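Local coordinates for amino acid ABC transporter, binding protein (Thermus thermophilus, PDB 3VV5) that binds L-thialysine (S-(2-aminoethyl)-L-cysteine) in the periplasm and probably delivers it to an ABC transporter for uptake, at residues Pro47-Phe52 with Lys251-Asp256; Thr59-Asp64 with Asn117-Thr122. One frame throughout, in Å; residues are numbered along the deposited sequence.

Interaction 1 of 2, residues Pro47-Phe52 with Lys251-Asp256; sequences PPFNYF and KWFGED. With SLZ (L-thialysine), chain C.
F49 and F253 meet ring to ring, with CE1 of F49 3.3 Å from CZ of F253. The rings meet obliquely, with planes at 43° and centroids 5.3 Å apart. CG of F49 stands anti to its carbonyl carbon (chi1 -69°), and the ring swings back to the helix end although its CB points away from it. P48 follows a cis peptide bond and fits against both aromatic residues of 251-256. Its CG lies 3.8 Å from CE1 of F253, and its CB 4.0 Å from CE3 of W252. The P48 carbonyl O sits over one face of the indole, near the rim.

In this family 3 solute-binding protein, the end of helix 244-253 thus packs on the cis-proline loop before strand 50-52. F49 and N50 form a classic beta bulge opposite F46. N50 faces the pocket, where its ND2 is 3.3 Å from NZ of L-thialysine.

Y51 and W252 approach from opposite directions and meet edge to edge. OH of Y51 lies 3.4 Å from both CZ3 and CH2 of W252, near the indole plane. CZ3 of W252 in turn lies at the edge of the Y51 ring, 3.9 Å from CE2 of Y51. With an alanine here the phenol is gone, which would probably open a gap beside CZ3 and CH2 of W252. The indole NE1 has D64 as its polar partner.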
loop_
_atom_site.group_PDB
_atom_site.type_symbol
_atom_site.label_atom_id
_atom_site.label_comp_id
_atom_site.label_asym_id
_atom_site.label_seq_id
_atom_site.Cartn_x
_atom_site.Cartn_y
_atom_site.Cartn_z
ATOM N N PRO A 47 4.985 -6.789 -0.400
ATOM C CA PRO A 47 4.743 -7.549 -1.622
ATOM C C PRO A 47 3.257 -7.928 -1.701
ATOM O O PRO A 47 2.662 -8.285 -0.664
ATOM C CB PRO A 47 5.598 -8.814 -1.422
ATOM C CG PRO A 47 5.639 -8.994 0.098
ATOM C CD PRO A 47 5.717 -7.580 0.624
ATOM N N PRO A 48 2.672 -7.944 -2.910
ATOM C CA PRO A 48 3.284 -7.750 -4.242
ATOM C C PRO A 48 3.168 -6.321 -4.776
ATOM O O PRO A 48 3.401 -6.094 -5.958
ATOM C CB PRO A 48 2.448 -8.692 -5.124
ATOM C CG PRO A 48 1.071 -8.585 -4.510
ATOM C CD PRO A 48 1.309 -8.507 -3.023
ATOM N N PHE A 49 2.814 -5.371 -3.920
ATOM C CA PHE A 49 2.596 -3.968 -4.350
ATOM C C PHE A 49 3.882 -3.171 -4.543
ATOM O O PHE A 49 4.081 -2.525 -5.594
ATOM C CB PHE A 49 1.665 -3.268 -3.360
ATOM C CG PHE A 49 0.262 -3.791 -3.417
ATOM C CD1 PHE A 49 -0.577 -3.418 -4.473
ATOM C CD2 PHE A 49 -0.212 -4.678 -2.461
ATOM C CE1 PHE A 49 -1.857 -3.921 -4.573
ATOM C CE2 PHE A 49 -1.521 -5.183 -2.542
ATOM C CZ PHE A 49 -2.346 -4.798 -3.600
ATOM N N ASN A 50 4.742 -3.194 -3.521
ATOM C CA ASN A 50 6.045 -2.529 -3.595
ATOM C C ASN A 50 7.006 -3.237 -2.646
ATOM O O ASN A 50 6.763 -3.307 -1.437
ATOM C CB ASN A 50 5.954 -1.006 -3.291
ATOM C CG ASN A 50 5.411 -0.689 -1.875
ATOM O OD1 ASN A 50 6.174 -0.564 -0.901
ATOM N ND2 ASN A 50 4.092 -0.521 -1.771
ATOM N N TYR A 51 8.090 -3.775 -3.196
ATOM C CA TYR A 51 8.951 -4.661 -2.412
ATOM C C TYR A 51 10.264 -4.838 -3.138
ATOM O O TYR A 51 10.350 -4.655 -4.350
ATOM C CB TYR A 51 8.282 -6.034 -2.136
ATOM C CG TYR A 51 8.150 -6.910 -3.365
ATOM C CD1 TYR A 51 9.108 -7.909 -3.641
ATOM C CD2 TYR A 51 7.092 -6.725 -4.274
ATOM C CE1 TYR A 51 9.020 -8.708 -4.787
ATOM C CE2 TYR A 51 6.990 -7.539 -5.458
ATOM C CZ TYR A 51 7.958 -8.522 -5.684
ATOM O OH TYR A 51 7.901 -9.318 -6.814
ATOM N N PHE A 52 11.290 -5.192 -2.392
ATOM C CA PHE A 52 12.562 -5.547 -3.005
ATOM C C PHE A 52 12.574 -7.031 -3.297
ATOM O O PHE A 52 12.372 -7.852 -2.387
ATOM C CB PHE A 52 13.734 -5.172 -2.089
ATOM C CG PHE A 52 13.999 -3.707 -2.030
ATOM C CD1 PHE A 52 14.838 -3.099 -2.963
ATOM C CD2 PHE A 52 13.397 -2.915 -1.044
ATOM C CE1 PHE A 52 15.084 -1.727 -2.922
ATOM C CE2 PHE A 52 13.658 -1.546 -0.979
ATOM C CZ PHE A 52 14.492 -0.945 -1.937
ATOM N N LYS A 251 -0.640 -8.839 -14.904
ATOM C CA LYS A 251 0.704 -9.338 -14.574
ATOM C C LYS A 251 0.801 -9.725 -13.084
ATOM O O LYS A 251 1.242 -10.813 -12.720
ATOM C CB LYS A 251 1.750 -8.259 -14.908
ATOM C CG LYS A 251 3.229 -8.629 -14.607
ATOM C CD LYS A 251 4.160 -7.427 -14.818
ATOM C CE LYS A 251 5.624 -7.759 -14.515
ATOM N NZ LYS A 251 6.514 -6.566 -14.784
ATOM N N TRP A 252 0.372 -8.813 -12.226
ATOM C CA TRP A 252 0.532 -9.001 -10.790
ATOM C C TRP A 252 -0.561 -9.818 -10.109
ATOM O O TRP A 252 -0.271 -10.557 -9.158
ATOM C CB TRP A 252 0.747 -7.643 -10.099
ATOM C CG TRP A 252 2.098 -7.125 -10.454
ATOM C CD1 TRP A 252 2.396 -6.204 -11.426
ATOM C CD2 TRP A 252 3.346 -7.584 -9.935
ATOM N NE1 TRP A 252 3.762 -6.025 -11.502
ATOM C CE2 TRP A 252 4.367 -6.856 -10.594
ATOM C CE3 TRP A 252 3.708 -8.526 -8.947
ATOM C CZ2 TRP A 252 5.727 -7.048 -10.315
ATOM C CZ3 TRP A 252 5.060 -8.720 -8.674
ATOM C CH2 TRP A 252 6.054 -7.976 -9.349
ATOM N N PHE A 253 -1.799 -9.697 -10.585
ATOM C CA PHE A 253 -2.968 -10.286 -9.887
ATOM C C PHE A 253 -3.819 -11.284 -10.687
ATOM O O PHE A 253 -4.619 -12.026 -10.109
ATOM C CB PHE A 253 -3.863 -9.150 -9.377
ATOM C CG PHE A 253 -3.142 -8.156 -8.525
ATOM C CD1 PHE A 253 -2.691 -8.507 -7.253
ATOM C CD2 PHE A 253 -2.908 -6.857 -8.994
ATOM C CE1 PHE A 253 -2.016 -7.573 -6.450
ATOM C CE2 PHE A 253 -2.246 -5.921 -8.202
ATOM C CZ PHE A 253 -1.789 -6.286 -6.929
ATOM N N GLY A 254 -3.658 -11.293 -12.006
ATOM C CA GLY A 254 -4.465 -12.137 -12.900
ATOM C C GLY A 254 -5.906 -11.653 -12.988
ATOM O O GLY A 254 -6.798 -12.384 -13.427
ATOM N N GLU A 255 -6.125 -10.414 -12.546
ATOM C CA GLU A 255 -7.432 -9.780 -12.558
ATOM C C GLU A 255 -7.232 -8.259 -12.535
ATOM O O GLU A 255 -6.120 -7.783 -12.286
ATOM C CB GLU A 255 -8.269 -10.244 -11.353
ATOM C CG GLU A 255 -7.703 -9.836 -9.975
ATOM C CD GLU A 255 -8.482 -10.420 -8.806
ATOM O OE1 GLU A 255 -8.177 -11.555 -8.384
ATOM O OE2 GLU A 255 -9.391 -9.736 -8.300
ATOM N N ASP A 256 -8.299 -7.509 -12.805
ATOM C CA ASP A 256 -8.226 -6.058 -12.814
ATOM C C ASP A 256 -8.656 -5.568 -11.447
ATOM O O ASP A 256 -9.790 -5.801 -11.009
ATOM C CB ASP A 256 -9.094 -5.461 -13.930
ATOM C CG ASP A 256 -8.731 -4.018 -14.244
ATOM O OD1 ASP A 256 -8.350 -3.727 -15.412
ATOM O OD2 ASP A 256 -8.812 -3.179 -13.323
HETATM N N SLZ C . -3.246 -0.024 3.030
HETATM C CA SLZ C . -2.274 0.318 4.093
HETATM C CB SLZ C . -0.865 0.564 3.490
HETATM S SG SLZ C . 0.455 -0.681 3.718
HETATM C CD SLZ C . 1.732 0.210 2.760
HETATM C CE SLZ C . 3.153 -0.362 2.766
HETATM N NZ SLZ C . 3.818 0.038 1.515
HETATM C C SLZ C . -2.751 1.657 4.650
HETATM O O SLZ C . -2.436 1.950 5.814
HETATM O OXT SLZ C . -3.433 2.376 3.884
#

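Interaction 2 of 2, residues Thr59-Asp64 with Asn117-Thr122; sequences TGFEVD and NPHYCT
H119 and E62 are joined by the one hydrogen bond between these segments. NE2 of H119 donates to OE2 of E62 at 2.7 Å, with an N-H...O angle of 162°. The acceptor lies in the imidazole plane and uses its anti lone pair. Carboxylate and ring are nearly coplanar, 26° apart. E62 reaches across with its chain extended beyond CG (chi2 -180°). Its other oxygen, OE1, takes hydrogen bonds from N50 and S102, so the buried carboxylate is held through both oxygens. This probably favours its charged form.

The remaining contacts are van der Waals. OE2 of E62 lies at the edge of the Y120 ring, 3.8 Å from CE2 of Y120. F61 brings CE2 to within 3.9 Å of CD2 of Y120. The same edge of F61 faces the carbonyl O of H119, which is hydrogen-bonded to Y245. The hydroxyl of Y120 pairs with S102.

G60 is the N-cap of helix 61-72. H119 and Y120 form a classic beta bulge opposite V217 of strand 206-222. The contact thus joins the first turn of helix 61-72 to H119 and Y120, in the second shell of the ligand pocket of a family 3 solute-binding protein.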
loop_
_atom_site.group_PDB
_atom_site.type_symbol
_atom_site.label_atom_id
_atom_site.label_comp_id
_atom_site.label_asym_id
_atom_site.label_seq_id
_atom_site.Cartn_x
_atom_site.Cartn_y
_atom_site.Cartn_z
ATOM N N THR A 59 10.421 -3.635 -6.989
ATOM C CA THR A 59 9.424 -4.030 -7.981
ATOM C C THR A 59 8.044 -4.167 -7.312
ATOM O O THR A 59 7.833 -3.766 -6.134
ATOM C CB THR A 59 9.882 -5.316 -8.754
ATOM O OG1 THR A 59 8.984 -5.616 -9.832
ATOM C CG2 THR A 59 10.036 -6.514 -7.801
ATOM N N GLY A 60 7.091 -4.679 -8.072
ATOM C CA GLY A 60 5.729 -4.828 -7.587
ATOM C C GLY A 60 4.754 -4.052 -8.456
ATOM O O GLY A 60 5.156 -3.240 -9.290
ATOM N N PHE A 61 3.464 -4.316 -8.260
ATOM C CA PHE A 61 2.394 -3.601 -8.979
ATOM C C PHE A 61 2.562 -2.079 -8.986
ATOM O O PHE A 61 2.425 -1.426 -10.039
ATOM C CB PHE A 61 1.046 -3.993 -8.369
ATOM C CG PHE A 61 -0.115 -3.279 -8.954
ATOM C CD1 PHE A 61 -0.522 -3.546 -10.268
ATOM C CD2 PHE A 61 -0.806 -2.333 -8.205
ATOM C CE1 PHE A 61 -1.612 -2.878 -10.830
ATOM C CE2 PHE A 61 -1.890 -1.641 -8.758
ATOM C CZ PHE A 61 -2.302 -1.915 -10.073
ATOM N N GLU A 62 2.872 -1.509 -7.824
ATOM C CA GLU A 62 2.980 -0.047 -7.710
ATOM C C GLU A 62 4.214 0.534 -8.371
ATOM O O GLU A 62 4.185 1.658 -8.855
ATOM C CB GLU A 62 2.877 0.402 -6.248
ATOM C CG GLU A 62 1.472 0.261 -5.755
ATOM C CD GLU A 62 1.267 0.687 -4.309
ATOM O OE1 GLU A 62 1.897 0.110 -3.402
ATOM O OE2 GLU A 62 0.414 1.562 -4.081
ATOM N N VAL A 63 5.284 -0.247 -8.395
ATOM C CA VAL A 63 6.521 0.157 -9.060
ATOM C C VAL A 63 6.345 0.140 -10.585
ATOM O O VAL A 63 6.721 1.114 -11.271
ATOM C CB VAL A 63 7.705 -0.701 -8.583
ATOM C CG1 VAL A 63 8.997 -0.371 -9.345
ATOM C CG2 VAL A 63 7.926 -0.526 -7.029
ATOM N N ASP A 64 5.725 -0.918 -11.115
ATOM C CA ASP A 64 5.390 -0.957 -12.560
ATOM C C ASP A 64 4.469 0.196 -12.959
ATOM O O ASP A 64 4.666 0.835 -13.997
ATOM C CB ASP A 64 4.756 -2.290 -12.941
ATOM C CG ASP A 64 5.781 -3.415 -13.053
ATOM O OD1 ASP A 64 6.995 -3.118 -13.060
ATOM O OD2 ASP A 64 5.370 -4.588 -13.153
ATOM N N ASN A 117 -6.886 10.469 -7.839
ATOM C CA ASN A 117 -7.856 9.382 -8.029
ATOM C C ASN A 117 -7.191 8.024 -7.664
ATOM O O ASN A 117 -5.982 7.840 -7.904
ATOM C CB ASN A 117 -8.308 9.353 -9.493
ATOM C CG ASN A 117 -9.186 10.537 -9.860
ATOM O OD1 ASN A 117 -9.971 11.026 -9.036
ATOM N ND2 ASN A 117 -9.045 11.018 -11.102
ATOM N N PRO A 118 -7.964 7.062 -7.103
ATOM C CA PRO A 118 -7.316 5.831 -6.623
ATOM C C PRO A 118 -6.733 4.965 -7.751
ATOM O O PRO A 118 -7.318 4.885 -8.823
ATOM C CB PRO A 118 -8.458 5.088 -5.917
ATOM C CG PRO A 118 -9.718 5.613 -6.573
ATOM C CD PRO A 118 -9.419 7.058 -6.859
ATOM N N HIS A 119 -5.579 4.346 -7.515
ATOM C CA HIS A 119 -4.995 3.439 -8.506
ATOM C C HIS A 119 -5.333 1.970 -8.246
ATOM O O HIS A 119 -4.990 1.110 -9.061
ATOM C CB HIS A 119 -3.480 3.650 -8.676
ATOM C CG HIS A 119 -2.673 3.411 -7.434
ATOM N ND1 HIS A 119 -2.593 4.334 -6.409
ATOM C CD2 HIS A 119 -1.877 2.375 -7.072
ATOM C CE1 HIS A 119 -1.792 3.874 -5.469
ATOM N NE2 HIS A 119 -1.328 2.697 -5.852
ATOM N N TYR A 120 -6.000 1.686 -7.120
ATOM C CA TYR A 120 -6.635 0.373 -6.902
ATOM C C TYR A 120 -7.596 0.384 -5.715
ATOM O O TYR A 120 -7.643 1.335 -4.937
ATOM C CB TYR A 120 -5.636 -0.801 -6.792
ATOM C CG TYR A 120 -4.790 -0.920 -5.517
ATOM C CD1 TYR A 120 -5.219 -1.712 -4.445
ATOM C CD2 TYR A 120 -3.529 -0.319 -5.428
ATOM C CE1 TYR A 120 -4.454 -1.866 -3.298
ATOM C CE2 TYR A 120 -2.733 -0.471 -4.271
ATOM C CZ TYR A 120 -3.217 -1.244 -3.207
ATOM O OH TYR A 120 -2.466 -1.422 -2.066
ATOM N N CYS A 121 -8.378 -0.677 -5.629
ATOM C CA CYS A 121 -9.342 -0.846 -4.556
ATOM C C CYS A 121 -9.080 -2.168 -3.886
ATOM O O CYS A 121 -8.635 -3.137 -4.528
ATOM C CB CYS A 121 -10.772 -0.765 -5.081
ATOM S SG CYS A 121 -11.524 0.881 -4.870
ATOM N N THR A 122 -9.346 -2.207 -2.582
ATOM C CA THR A 122 -8.930 -3.333 -1.775
ATOM C C THR A 122 -9.665 -3.314 -0.439
ATOM O O THR A 122 -10.603 -2.550 -0.230
ATOM C CB THR A 122 -7.376 -3.297 -1.557
ATOM O OG1 THR A 122 -6.920 -4.521 -0.972
ATOM C CG2 THR A 122 -6.948 -2.127 -0.666
#

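How the interactions relate
Interactions 1 and 2 are neighbours, with centres about 8 Å apart, and share one aromatic core. CE1 of F49 packs 3.3 Å from CZ of Y120, in a ring stack. F253 meets F61 edge-to-face, with CE2 of F253 3.5 Å from CG of F61. Polar links run between them too. The backbone O of F49 lies 2.7 Å from N of E62, a probable hydrogen bond. NE1 of W252 makes another probable hydrogen bond, 2.7 Å from OD2 of D64. E62 of interaction 2 is second-shell, its side chain about 5 Å from the ligand. It touches the pocket through both N50 of interaction 1 and S102.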